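Long-range contacts in L-hydantoinase (Arthrobacter aurescens, PDB 1GKR), which hydrolyses hydantoin rings, especially aryl-substituted ones, as a homotetrameric cyclic amidase with two zinc ions per subunit and a stereoselectivity that depends on the substrate: residues S311-K321 with A331-E339; M93-T101 with M149-F158. All coordinates share one frame; numbering follows the deposited sequence.

Contact 1 of 2, residues S311-K321 with A331-E339; sequences SDHGGHPVEDK and AGNGALGLE. With ZN (zinc ion), chain F.
H313 and L336 come within 4.4 Å between CA atoms, and K321 and A331 within 4.5 Å between CA atoms; the two segments run antiparallel and bury 662 Å² in total, yet they form no regular ladder. G314 N donates to A335 O and G332 N to D320 O, the latter at 2.9 Å.

Side chains bind backbone at both ends. The H313 ring stands with CG opposite the backbone N (chi1 171°), which brings ND1 up to the turn at G337 and L338. ND1 accepts from G337 N and from L338 N, both at 3.0 Å. The first donor lies closer to the ring plane, while the second is displaced 37° from it. L338 then folds over the same imidazole, its CD2 15° off the ring normal in a CH-pi contact, and L336 CD2 approaches CE1 obliquely. With ND1 occupied twice as an acceptor, NE2 probably gives its proton to D78.

At the far end K321 bends at chi2 and then extends, placing NZ 2.8 Å from both G332 O and G334 O. P280 O is a third acceptor, so this largely buried ammonium group is met by three carbonyls. The H316 ring lies with G332 CA over one face, and its ND1 makes a weak bond to N333 O.

D312 OD1 binds zinc at 2.1 Å, together with H60, H62, the carbamylated K147 and a water. The contact lies just past strand 308-309 of the amidohydrolase barrel: H313 bonds to the backbone of H62, S311 OG to D58, and L338 packs on helix 75-85 and strand 51-62 as the chain approaches helix 341-350.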
ATOM      1  N   SER A 311      15.649 -26.039 -10.432  1.00 13.15           N
ATOM      2  CA  SER A 311      14.917 -27.050 -11.193  1.00 13.68           C
ATOM      3  C   SER A 311      13.890 -27.858 -10.412  1.00 13.53           C
ATOM      4  O   SER A 311      12.807 -28.171 -10.919  1.00 12.98           O
ATOM      5  CB  SER A 311      15.905 -28.018 -11.836  1.00 12.82           C
ATOM      6  OG  SER A 311      16.619 -28.707 -10.826  1.00 11.22           O
ATOM      7  N   ASP A 312      14.226 -28.168  -9.167  1.00 14.18           N
ATOM      8  CA  ASP A 312      13.381 -29.009  -8.328  1.00 13.34           C
ATOM      9  C   ASP A 312      13.344 -30.403  -8.993  1.00 14.00           C
ATOM     10  O   ASP A 312      12.323 -31.098  -9.021  1.00 14.43           O
ATOM     11  CB  ASP A 312      11.971 -28.439  -8.165  1.00  9.24           C
ATOM     12  CG  ASP A 312      11.196 -29.141  -7.051  1.00 14.04           C
ATOM     13  OD1 ASP A 312      11.847 -29.671  -6.122  1.00 12.83           O
ATOM     14  OD2 ASP A 312       9.948 -29.164  -7.088  1.00 18.34           O
ATOM     15  N   HIS A 313      14.492 -30.775  -9.551  1.00 15.27           N
ATOM     16  CA  HIS A 313      14.705 -32.068 -10.185  1.00 17.85           C
ATOM     17  C   HIS A 313      14.416 -33.147  -9.134  1.00 19.16           C
ATOM     18  O   HIS A 313      14.978 -33.132  -8.038  1.00 16.11           O
ATOM     19  CB  HIS A 313      16.166 -32.158 -10.629  1.00 20.20           C
ATOM     20  CG  HIS A 313      16.582 -33.515 -11.101  1.00 24.88           C
ATOM     21  ND1 HIS A 313      16.462 -33.915 -12.414  1.00 26.11           N
ATOM     22  CD2 HIS A 313      17.136 -34.558 -10.435  1.00 24.28           C
ATOM     23  CE1 HIS A 313      16.929 -35.145 -12.539  1.00 24.91           C
ATOM     24  NE2 HIS A 313      17.344 -35.557 -11.354  1.00 23.11           N
ATOM     25  N   GLY A 314      13.542 -34.083  -9.467  1.00 19.71           N
ATOM     26  CA  GLY A 314      13.216 -35.126  -8.521  1.00 22.99           C
ATOM     27  C   GLY A 314      12.473 -36.246  -9.201  1.00 25.61           C
ATOM     28  O   GLY A 314      11.402 -36.035  -9.775  1.00 23.83           O
ATOM     29  N   GLY A 315      13.048 -37.443  -9.131  1.00 28.73           N
ATOM     30  CA  GLY A 315      12.439 -38.595  -9.766  1.00 31.39           C
ATOM     31  C   GLY A 315      11.363 -39.276  -8.949  1.00 31.69           C
ATOM     32  O   GLY A 315      11.187 -39.007  -7.772  1.00 35.09           O
ATOM     33  N   HIS A 316      10.628 -40.154  -9.606  1.00 32.93           N
ATOM     34  CA  HIS A 316       9.570 -40.923  -8.985  1.00 33.54           C
ATOM     35  C   HIS A 316       9.475 -42.145  -9.875  1.00 34.33           C
ATOM     36  O   HIS A 316       9.540 -42.025 -11.101  1.00 32.39           O
ATOM     37  CB  HIS A 316       8.245 -40.170  -9.021  1.00 35.75           C
ATOM     38  CG  HIS A 316       7.528 -40.160  -7.711  1.00 42.62           C
ATOM     39  ND1 HIS A 316       7.579 -39.089  -6.840  1.00 45.20           N
ATOM     40  CD2 HIS A 316       6.787 -41.112  -7.094  1.00 44.61           C
ATOM     41  CE1 HIS A 316       6.904 -39.384  -5.744  1.00 47.04           C
ATOM     42  NE2 HIS A 316       6.414 -40.606  -5.872  1.00 48.17           N
ATOM     43  N   PRO A 317       9.355 -43.342  -9.281  1.00 34.82           N
ATOM     44  CA  PRO A 317       9.261 -44.512 -10.157  1.00 33.59           C
ATOM     45  C   PRO A 317       8.124 -44.308 -11.159  1.00 32.71           C
ATOM     46  O   PRO A 317       7.002 -43.963 -10.776  1.00 28.97           O
ATOM     47  CB  PRO A 317       9.035 -45.661  -9.173  1.00 33.02           C
ATOM     48  CG  PRO A 317       8.413 -44.982  -7.971  1.00 35.66           C
ATOM     49  CD  PRO A 317       9.205 -43.719  -7.866  1.00 34.53           C
ATOM     50  N   VAL A 318       8.442 -44.493 -12.442  1.00 34.62           N
ATOM     51  CA  VAL A 318       7.486 -44.305 -13.536  1.00 37.25           C
ATOM     52  C   VAL A 318       6.124 -44.986 -13.328  1.00 40.08           C
ATOM     53  O   VAL A 318       5.121 -44.573 -13.914  1.00 40.85           O
ATOM     54  CB  VAL A 318       8.110 -44.751 -14.892  1.00 32.80           C
ATOM     55  CG1 VAL A 318       8.345 -46.223 -14.896  1.00 34.12           C
ATOM     56  CG2 VAL A 318       7.215 -44.357 -16.038  1.00 32.18           C
ATOM     57  N   GLU A 319       6.087 -46.005 -12.471  1.00 44.55           N
ATOM     58  CA  GLU A 319       4.851 -46.735 -12.172  1.00 46.96           C
ATOM     59  C   GLU A 319       3.984 -46.000 -11.156  1.00 47.00           C
ATOM     60  O   GLU A 319       2.874 -46.433 -10.847  1.00 48.37           O
ATOM     61  CB  GLU A 319       5.166 -48.146 -11.650  1.00 48.94           C
ATOM     62  CG  GLU A 319       6.236 -48.203 -10.574  1.00 51.97           C
ATOM     63  CD  GLU A 319       7.632 -48.431 -11.142  1.00 54.46           C
ATOM     64  OE1 GLU A 319       7.936 -47.927 -12.243  1.00 53.51           O
ATOM     65  OE2 GLU A 319       8.438 -49.110 -10.475  1.00 57.16           O
ATOM     66  N   ASP A 320       4.503 -44.898 -10.628  1.00 47.56           N
ATOM     67  CA  ASP A 320       3.765 -44.094  -9.661  1.00 46.83           C
ATOM     68  C   ASP A 320       3.309 -42.827 -10.358  1.00 43.50           C
ATOM     69  O   ASP A 320       2.804 -41.902  -9.725  1.00 44.03           O
ATOM     70  CB  ASP A 320       4.644 -43.735  -8.461  1.00 52.59           C
ATOM     71  CG  ASP A 320       4.918 -44.928  -7.563  1.00 58.22           C
ATOM     72  OD1 ASP A 320       4.398 -46.029  -7.870  1.00 61.03           O
ATOM     73  OD2 ASP A 320       5.649 -44.763  -6.553  1.00 60.89           O
ATOM     74  N   LYS A 321       3.504 -42.794 -11.672  1.00 39.58           N
ATOM     75  CA  LYS A 321       3.106 -41.650 -12.470  1.00 38.14           C
ATOM     76  C   LYS A 321       2.031 -42.060 -13.439  1.00 38.05           C
ATOM     77  O   LYS A 321       1.000 -41.400 -13.541  1.00 38.67           O
ATOM     78  CB  LYS A 321       4.287 -41.088 -13.268  1.00 36.70           C
ATOM     79  CG  LYS A 321       5.188 -40.118 -12.504  1.00 33.88           C
ATOM     80  CD  LYS A 321       4.482 -38.809 -12.179  1.00 30.84           C
ATOM     81  CE  LYS A 321       5.487 -37.765 -11.710  1.00 29.83           C
ATOM     82  NZ  LYS A 321       4.876 -36.433 -11.470  1.00 26.74           N
ATOM     83  N   ALA A 331      -0.987 -40.426  -8.688  1.00 30.24           N
ATOM     84  CA  ALA A 331       0.306 -40.142  -9.279  1.00 28.50           C
ATOM     85  C   ALA A 331       1.048 -39.264  -8.277  1.00 28.18           C
ATOM     86  O   ALA A 331       0.435 -38.430  -7.601  1.00 27.63           O
ATOM     87  CB  ALA A 331       0.124 -39.421 -10.602  1.00 21.86           C
ATOM     88  N   GLY A 332       2.357 -39.464  -8.159  1.00 26.69           N
ATOM     89  CA  GLY A 332       3.130 -38.656  -7.228  1.00 26.41           C
ATOM     90  C   GLY A 332       3.612 -37.351  -7.835  1.00 24.73           C
ATOM     91  O   GLY A 332       3.637 -37.193  -9.051  1.00 24.86           O
ATOM     92  N   ASN A 333       3.997 -36.410  -6.985  1.00 25.51           N
ATOM     93  CA  ASN A 333       4.486 -35.120  -7.460  1.00 27.29           C
ATOM     94  C   ASN A 333       5.965 -35.158  -7.836  1.00 26.81           C
ATOM     95  O   ASN A 333       6.755 -35.901  -7.242  1.00 31.00           O
ATOM     96  CB  ASN A 333       4.292 -34.038  -6.390  1.00 30.20           C
ATOM     97  CG  ASN A 333       2.837 -33.826  -6.032  1.00 35.55           C
ATOM     98  OD1 ASN A 333       1.944 -34.014  -6.865  1.00 38.81           O
ATOM     99  ND2 ASN A 333       2.586 -33.413  -4.795  1.00 37.60           N
ATOM    100  N   GLY A 334       6.343 -34.353  -8.818  1.00 20.29           N
ATOM    101  CA  GLY A 334       7.737 -34.315  -9.190  1.00 17.64           C
ATOM    102  C   GLY A 334       7.992 -34.319 -10.672  1.00 16.56           C
ATOM    103  O   GLY A 334       7.149 -34.737 -11.457  1.00 16.77           O
ATOM    104  N   ALA A 335       9.170 -33.845 -11.051  1.00 15.00           N
ATOM    105  CA  ALA A 335       9.555 -33.815 -12.447  1.00 15.94           C
ATOM    106  C   ALA A 335      11.056 -33.695 -12.499  1.00 16.51           C
ATOM    107  O   ALA A 335      11.634 -33.007 -11.671  1.00 19.35           O
ATOM    108  CB  ALA A 335       8.922 -32.634 -13.143  1.00 13.23           C
ATOM    109  N   LEU A 336      11.686 -34.384 -13.449  1.00 17.88           N
ATOM    110  CA  LEU A 336      13.138 -34.301 -13.613  1.00 17.29           C
ATOM    111  C   LEU A 336      13.379 -32.951 -14.265  1.00 16.19           C
ATOM    112  O   LEU A 336      12.481 -32.413 -14.904  1.00 15.28           O
ATOM    113  CB  LEU A 336      13.648 -35.420 -14.522  1.00 15.30           C
ATOM    114  CG  LEU A 336      13.386 -36.839 -14.014  1.00 16.98           C
ATOM    115  CD1 LEU A 336      13.948 -37.845 -14.987  1.00 20.62           C
ATOM    116  CD2 LEU A 336      14.046 -37.035 -12.672  1.00 16.46           C
ATOM    117  N   GLY A 337      14.571 -32.388 -14.095  1.00 17.46           N
ATOM    118  CA  GLY A 337      14.837 -31.092 -14.694  1.00 15.82           C
ATOM    119  C   GLY A 337      16.302 -30.736 -14.805  1.00 16.85           C
ATOM    120  O   GLY A 337      16.668 -29.725 -15.409  1.00 19.67           O
ATOM    121  N   LEU A 338      17.148 -31.575 -14.233  1.00 15.79           N
ATOM    122  CA  LEU A 338      18.577 -31.337 -14.254  1.00 15.79           C
ATOM    123  C   LEU A 338      19.167 -31.255 -15.655  1.00 16.55           C
ATOM    124  O   LEU A 338      20.132 -30.534 -15.898  1.00 16.94           O
ATOM    125  CB  LEU A 338      19.263 -32.445 -13.480  1.00 14.21           C
ATOM    126  CG  LEU A 338      20.185 -32.046 -12.346  1.00 14.87           C
ATOM    127  CD1 LEU A 338      19.751 -30.749 -11.728  1.00 13.36           C
ATOM    128  CD2 LEU A 338      20.168 -33.173 -11.317  1.00 15.72           C
ATOM    129  N   GLU A 339      18.586 -31.996 -16.584  1.00 19.13           N
ATOM    130  CA  GLU A 339      19.107 -32.023 -17.942  1.00 20.95           C
ATOM    131  C   GLU A 339      18.414 -31.050 -18.888  1.00 20.28           C
ATOM    132  O   GLU A 339      18.935 -30.750 -19.959  1.00 20.02           O
ATOM    133  CB  GLU A 339      19.009 -33.453 -18.484  1.00 23.35           C
ATOM    134  CG  GLU A 339      20.172 -33.855 -19.363  1.00 26.37           C
ATOM    135  CD  GLU A 339      20.182 -35.335 -19.679  1.00 26.65           C
ATOM    136  OE1 GLU A 339      20.167 -36.142 -18.729  1.00 23.98           O
ATOM    137  OE2 GLU A 339      20.214 -35.686 -20.878  1.00 28.07           O
TER
HETATM  138 ZN    ZN F1453      11.430 -29.622  -4.036  1.00 17.02          ZN
HETATM  139  O   HOH W   1      10.790 -30.186 -11.633  1.00 29.75           O
HETATM  140  O   HOH W   2       9.039 -30.177  -4.532  1.00 20.72           O

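Contact 2 of 2, residues M93-T101 with M149-F158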
ATOM      1  N   MET A  93      18.652 -31.379  -1.493  1.00 10.52           N
ATOM      2  CA  MET A  93      17.677 -31.153  -0.433  1.00 12.25           C
ATOM      3  C   MET A  93      17.813 -32.322   0.550  1.00 13.77           C
ATOM      4  O   MET A  93      18.423 -33.344   0.232  1.00 13.76           O
ATOM      5  CB  MET A  93      16.265 -31.101  -1.008  1.00 13.70           C
ATOM      6  CG  MET A  93      16.060 -30.005  -2.031  1.00 17.02           C
ATOM      7  SD  MET A  93      15.442 -28.427  -1.376  1.00 25.02           S
ATOM      8  CE  MET A  93      16.006 -28.494   0.301  1.00 24.85           C
ATOM      9  N   PRO A  94      17.226 -32.202   1.749  1.00 13.36           N
ATOM     10  CA  PRO A  94      17.363 -33.298   2.702  1.00 12.96           C
ATOM     11  C   PRO A  94      16.201 -34.263   2.737  1.00 14.23           C
ATOM     12  O   PRO A  94      16.021 -34.957   3.726  1.00 15.53           O
ATOM     13  CB  PRO A  94      17.516 -32.555   4.011  1.00 11.72           C
ATOM     14  CG  PRO A  94      16.481 -31.473   3.851  1.00  9.63           C
ATOM     15  CD  PRO A  94      16.571 -31.047   2.386  1.00 11.35           C
ATOM     16  N   ILE A  95      15.404 -34.300   1.676  1.00 15.79           N
ATOM     17  CA  ILE A  95      14.262 -35.210   1.639  1.00 17.34           C
ATOM     18  C   ILE A  95      14.748 -36.526   1.061  1.00 18.47           C
ATOM     19  O   ILE A  95      14.907 -36.659  -0.155  1.00 20.05           O
ATOM     20  CB  ILE A  95      13.137 -34.732   0.705  1.00 17.48           C
ATOM     21  CG1 ILE A  95      12.828 -33.249   0.918  1.00 18.75           C
ATOM     22  CG2 ILE A  95      11.913 -35.593   0.929  1.00 15.91           C
ATOM     23  CD1 ILE A  95      11.961 -32.946   2.075  1.00 20.55           C
ATOM     24  N   THR A  96      14.978 -37.498   1.927  1.00 17.75           N
ATOM     25  CA  THR A  96      15.447 -38.803   1.491  1.00 20.44           C
ATOM     26  C   THR A  96      15.332 -39.728   2.685  1.00 21.01           C
ATOM     27  O   THR A  96      14.828 -39.322   3.725  1.00 18.80           O
ATOM     28  CB  THR A  96      16.938 -38.738   1.003  1.00 19.80           C
ATOM     29  OG1 THR A  96      17.378 -40.048   0.648  1.00 19.66           O
ATOM     30  CG2 THR A  96      17.853 -38.201   2.082  1.00 14.49           C
ATOM     31  N   PHE A  97      15.758 -40.977   2.534  1.00 23.64           N
ATOM     32  CA  PHE A  97      15.721 -41.876   3.670  1.00 23.78           C
ATOM     33  C   PHE A  97      17.045 -42.585   3.809  1.00 23.03           C
ATOM     34  O   PHE A  97      17.529 -43.203   2.859  1.00 24.20           O
ATOM     35  CB  PHE A  97      14.628 -42.924   3.566  1.00 26.68           C
ATOM     36  CG  PHE A  97      14.431 -43.676   4.850  1.00 33.90           C
ATOM     37  CD1 PHE A  97      13.638 -43.143   5.868  1.00 37.53           C
ATOM     38  CD2 PHE A  97      15.112 -44.870   5.087  1.00 36.69           C
ATOM     39  CE1 PHE A  97      13.530 -43.787   7.110  1.00 36.89           C
ATOM     40  CE2 PHE A  97      15.015 -45.523   6.320  1.00 36.11           C
ATOM     41  CZ  PHE A  97      14.223 -44.980   7.333  1.00 38.25           C
ATOM     42  N   PRO A  98      17.665 -42.481   4.992  1.00 21.47           N
ATOM     43  CA  PRO A  98      17.113 -41.720   6.115  1.00 20.27           C
ATOM     44  C   PRO A  98      17.121 -40.212   5.840  1.00 19.79           C
ATOM     45  O   PRO A  98      17.926 -39.715   5.052  1.00 19.98           O
ATOM     46  CB  PRO A  98      18.033 -42.103   7.264  1.00 19.12           C
ATOM     47  CG  PRO A  98      19.344 -42.272   6.578  1.00 20.71           C
ATOM     48  CD  PRO A  98      18.979 -43.049   5.336  1.00 19.53           C
ATOM     49  N   PRO A  99      16.224 -39.466   6.493  1.00 18.88           N
ATOM     50  CA  PRO A  99      16.105 -38.016   6.337  1.00 18.27           C
ATOM     51  C   PRO A  99      17.376 -37.336   6.790  1.00 17.93           C
ATOM     52  O   PRO A  99      17.934 -37.712   7.813  1.00 18.86           O
ATOM     53  CB  PRO A  99      14.946 -37.662   7.260  1.00 17.73           C
ATOM     54  CG  PRO A  99      14.168 -38.914   7.333  1.00 19.45           C
ATOM     55  CD  PRO A  99      15.234 -39.952   7.459  1.00 18.91           C
ATOM     56  N   THR A 100      17.831 -36.334   6.048  1.00 17.40           N
ATOM     57  CA  THR A 100      19.038 -35.634   6.454  1.00 17.57           C
ATOM     58  C   THR A 100      18.662 -34.611   7.532  1.00 17.68           C
ATOM     59  O   THR A 100      18.776 -33.408   7.327  1.00 18.84           O
ATOM     60  CB  THR A 100      19.699 -34.921   5.267  1.00 14.81           C
ATOM     61  OG1 THR A 100      19.722 -35.794   4.130  1.00 13.28           O
ATOM     62  CG2 THR A 100      21.126 -34.543   5.626  1.00 12.80           C
ATOM     63  N   THR A 101      18.216 -35.111   8.683  1.00 16.13           N
ATOM     64  CA  THR A 101      17.800 -34.265   9.794  1.00 16.98           C
ATOM     65  C   THR A 101      18.657 -34.466  11.030  1.00 18.37           C
ATOM     66  O   THR A 101      18.296 -34.020  12.124  1.00 18.89           O
ATOM     67  CB  THR A 101      16.374 -34.576  10.187  1.00 15.70           C
ATOM     68  OG1 THR A 101      16.252 -35.990  10.359  1.00 19.10           O
ATOM     69  CG2 THR A 101      15.405 -34.110   9.118  1.00 11.82           C
ATOM     70  N   MET A 149       9.060 -27.750   5.686  1.00 11.49           N
ATOM     71  CA  MET A 149       7.874 -27.715   4.853  1.00 14.07           C
ATOM     72  C   MET A 149       6.666 -27.288   5.650  1.00 15.13           C
ATOM     73  O   MET A 149       6.514 -27.663   6.820  1.00 16.79           O
ATOM     74  CB  MET A 149       7.627 -29.078   4.226  1.00 14.85           C
ATOM     75  CG  MET A 149       8.845 -29.636   3.538  1.00 20.13           C
ATOM     76  SD  MET A 149       8.365 -30.804   2.258  1.00 25.69           S
ATOM     77  CE  MET A 149       8.426 -32.311   3.167  1.00 34.58           C
ATOM     78  N   MET A 150       5.812 -26.492   5.017  1.00 13.07           N
ATOM     79  CA  MET A 150       4.602 -26.020   5.664  1.00 15.80           C
ATOM     80  C   MET A 150       3.459 -26.927   5.250  1.00 16.17           C
ATOM     81  O   MET A 150       2.380 -26.881   5.830  1.00 15.97           O
ATOM     82  CB  MET A 150       4.318 -24.566   5.271  1.00 15.92           C
ATOM     83  CG  MET A 150       5.367 -23.593   5.805  1.00 16.51           C
ATOM     84  SD  MET A 150       5.169 -21.884   5.264  1.00 12.59           S
ATOM     85  CE  MET A 150       3.635 -21.459   6.072  1.00 10.39           C
ATOM     86  N   ALA A 151       3.722 -27.750   4.241  1.00 19.22           N
ATOM     87  CA  ALA A 151       2.763 -28.722   3.723  1.00 25.24           C
ATOM     88  C   ALA A 151       3.635 -29.910   3.333  1.00 31.78           C
ATOM     89  O   ALA A 151       4.579 -29.765   2.548  1.00 31.47           O
ATOM     90  CB  ALA A 151       2.038 -28.165   2.522  1.00 20.99           C
ATOM     91  N   ALA A 152       3.333 -31.079   3.903  1.00 40.52           N
ATOM     92  CA  ALA A 152       4.127 -32.286   3.667  1.00 46.16           C
ATOM     93  C   ALA A 152       3.966 -32.807   2.270  1.00 50.98           C
ATOM     94  O   ALA A 152       3.316 -32.188   1.439  1.00 51.34           O
ATOM     95  CB  ALA A 152       3.759 -33.377   4.675  1.00 42.18           C
ATOM     96  N   SER A 153       4.589 -33.948   2.015  1.00 60.48           N
ATOM     97  CA  SER A 153       4.506 -34.597   0.710  1.00 69.13           C
ATOM     98  C   SER A 153       4.859 -36.067   0.917  1.00 71.93           C
ATOM     99  O   SER A 153       4.340 -36.953   0.224  1.00 73.04           O
ATOM    100  CB  SER A 153       5.477 -33.949  -0.290  1.00 70.62           C
ATOM    101  OG  SER A 153       5.296 -34.474  -1.603  1.00 73.15           O
ATOM    102  N   VAL A 154       5.744 -36.306   1.885  1.00 73.53           N
ATOM    103  CA  VAL A 154       6.183 -37.651   2.229  1.00 74.49           C
ATOM    104  C   VAL A 154       6.076 -37.817   3.737  1.00 75.02           C
ATOM    105  O   VAL A 154       7.086 -37.881   4.434  1.00 74.35           O
ATOM    106  CB  VAL A 154       7.645 -37.900   1.799  1.00 75.15           C
ATOM    107  CG1 VAL A 154       7.748 -37.935   0.273  1.00 75.34           C
ATOM    108  CG2 VAL A 154       8.543 -36.809   2.366  1.00 76.58           C
ATOM    109  N   PRO A 155       4.838 -37.870   4.262  1.00 76.30           N
ATOM    110  CA  PRO A 155       4.599 -38.029   5.703  1.00 75.95           C
ATOM    111  C   PRO A 155       5.368 -39.216   6.292  1.00 75.01           C
ATOM    112  O   PRO A 155       5.537 -40.248   5.631  1.00 74.29           O
ATOM    113  CB  PRO A 155       3.084 -38.207   5.779  1.00 75.52           C
ATOM    114  CG  PRO A 155       2.603 -37.342   4.650  1.00 75.52           C
ATOM    115  CD  PRO A 155       3.563 -37.716   3.537  1.00 76.36           C
ATOM    116  N   GLY A 156       5.833 -39.050   7.533  1.00 73.32           N
ATOM    117  CA  GLY A 156       6.606 -40.085   8.205  1.00 70.43           C
ATOM    118  C   GLY A 156       8.099 -39.895   7.959  1.00 68.14           C
ATOM    119  O   GLY A 156       8.911 -39.912   8.892  1.00 68.74           O
ATOM    120  N   MET A 157       8.450 -39.715   6.686  1.00 64.00           N
ATOM    121  CA  MET A 157       9.824 -39.499   6.248  1.00 58.81           C
ATOM    122  C   MET A 157      10.236 -38.036   6.532  1.00 54.95           C
ATOM    123  O   MET A 157      11.184 -37.782   7.281  1.00 55.06           O
ATOM    124  CB  MET A 157       9.917 -39.827   4.755  1.00 59.06           C
ATOM    125  CG  MET A 157      11.291 -39.699   4.149  1.00 60.04           C
ATOM    126  SD  MET A 157      11.401 -40.683   2.642  1.00 62.88           S
ATOM    127  CE  MET A 157      11.070 -39.454   1.360  1.00 61.82           C
ATOM    128  N   PHE A 158       9.520 -37.079   5.943  1.00 47.85           N
ATOM    129  CA  PHE A 158       9.803 -35.663   6.174  1.00 37.97           C
ATOM    130  C   PHE A 158       8.477 -34.986   6.528  1.00 34.56           C
ATOM    131  O   PHE A 158       7.582 -34.894   5.684  1.00 35.07           O
ATOM    132  CB  PHE A 158      10.393 -35.026   4.917  1.00 32.08           C
ATOM    133  CG  PHE A 158      11.359 -33.917   5.206  1.00 28.26           C
ATOM    134  CD1 PHE A 158      12.711 -34.188   5.398  1.00 26.35           C
ATOM    135  CD2 PHE A 158      10.921 -32.601   5.314  1.00 24.40           C
ATOM    136  CE1 PHE A 158      13.614 -33.166   5.693  1.00 23.02           C
ATOM    137  CE2 PHE A 158      11.819 -31.574   5.610  1.00 22.08           C
ATOM    138  CZ  PHE A 158      13.168 -31.860   5.799  1.00 19.74           C
TER
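F158 N donates to V154 O at 3.0 Å, and M157 N bonds weakly to the same oxygen. This turn presents M157 and F158 next to each other to segment 93-101. In the facing loop P94 O accepts T100 N of its own segment at 3.3 Å and lies 3.6 Å from F158 CE1, a van der Waals approach oblique to the phenyl ring.

I95 is the central side chain. Its CD1 sits over one face of F158, 3.4 Å from the ring centroid and 17° off the normal, a CH-pi contact offset toward the rim. The same methyl meets M149 CE at 3.8 Å, so it is flanked by a phenyl ring and a thioether end. The other branch, CG2, touches V154 CG2 and M157 CE. P94 CG reaches CE1 of the F158 ring at 3.8 Å, and T101 CG2 also approaches this carbon.

M157 leaves the backbone with CG opposite N (chi1 -178°), laying its chain along T96 and F97. CG passes 3.6 Å from T96 O, SD rests by F97 CB, and a bend at chi3 turns CE back to I95. P99 CG meets the carbonyl of M157.

The contact is carried by apolar side chains, with a few carbonyl oxygens against carbon and sulfur, beside zinc ligands H62 and H183. Such nondirectional packing suits a mobile tip of the 149-158 loop, where residues 153-156 are poorly ordered. The two loops probably correspond to stereochemistry gate loops of hydantoinases and may help shape an apolar pocket for aryl substrates.

From the N terminus the chain leaves strand 87-92 into residues 93-101, then passes through helices 103-116 and 132-140 before 149-158 returns to close contact 2, a loop with 47 intervening residues. Contact 1 opens only later, after strand 308-309, and closes across nine residues that are neither helix nor strand, ahead of helix 341-350. The two are in series, neither nesting nor crossing. The centres of contact 1 and contact 2 are about 16 Å apart. The nearest atoms of contact 1 and contact 2 are about 4 Å apart, without touching. Strand 51-62 links them: its end supplies H60 and H62 beside D312 of contact 1, while I95 of contact 2 packs on H62.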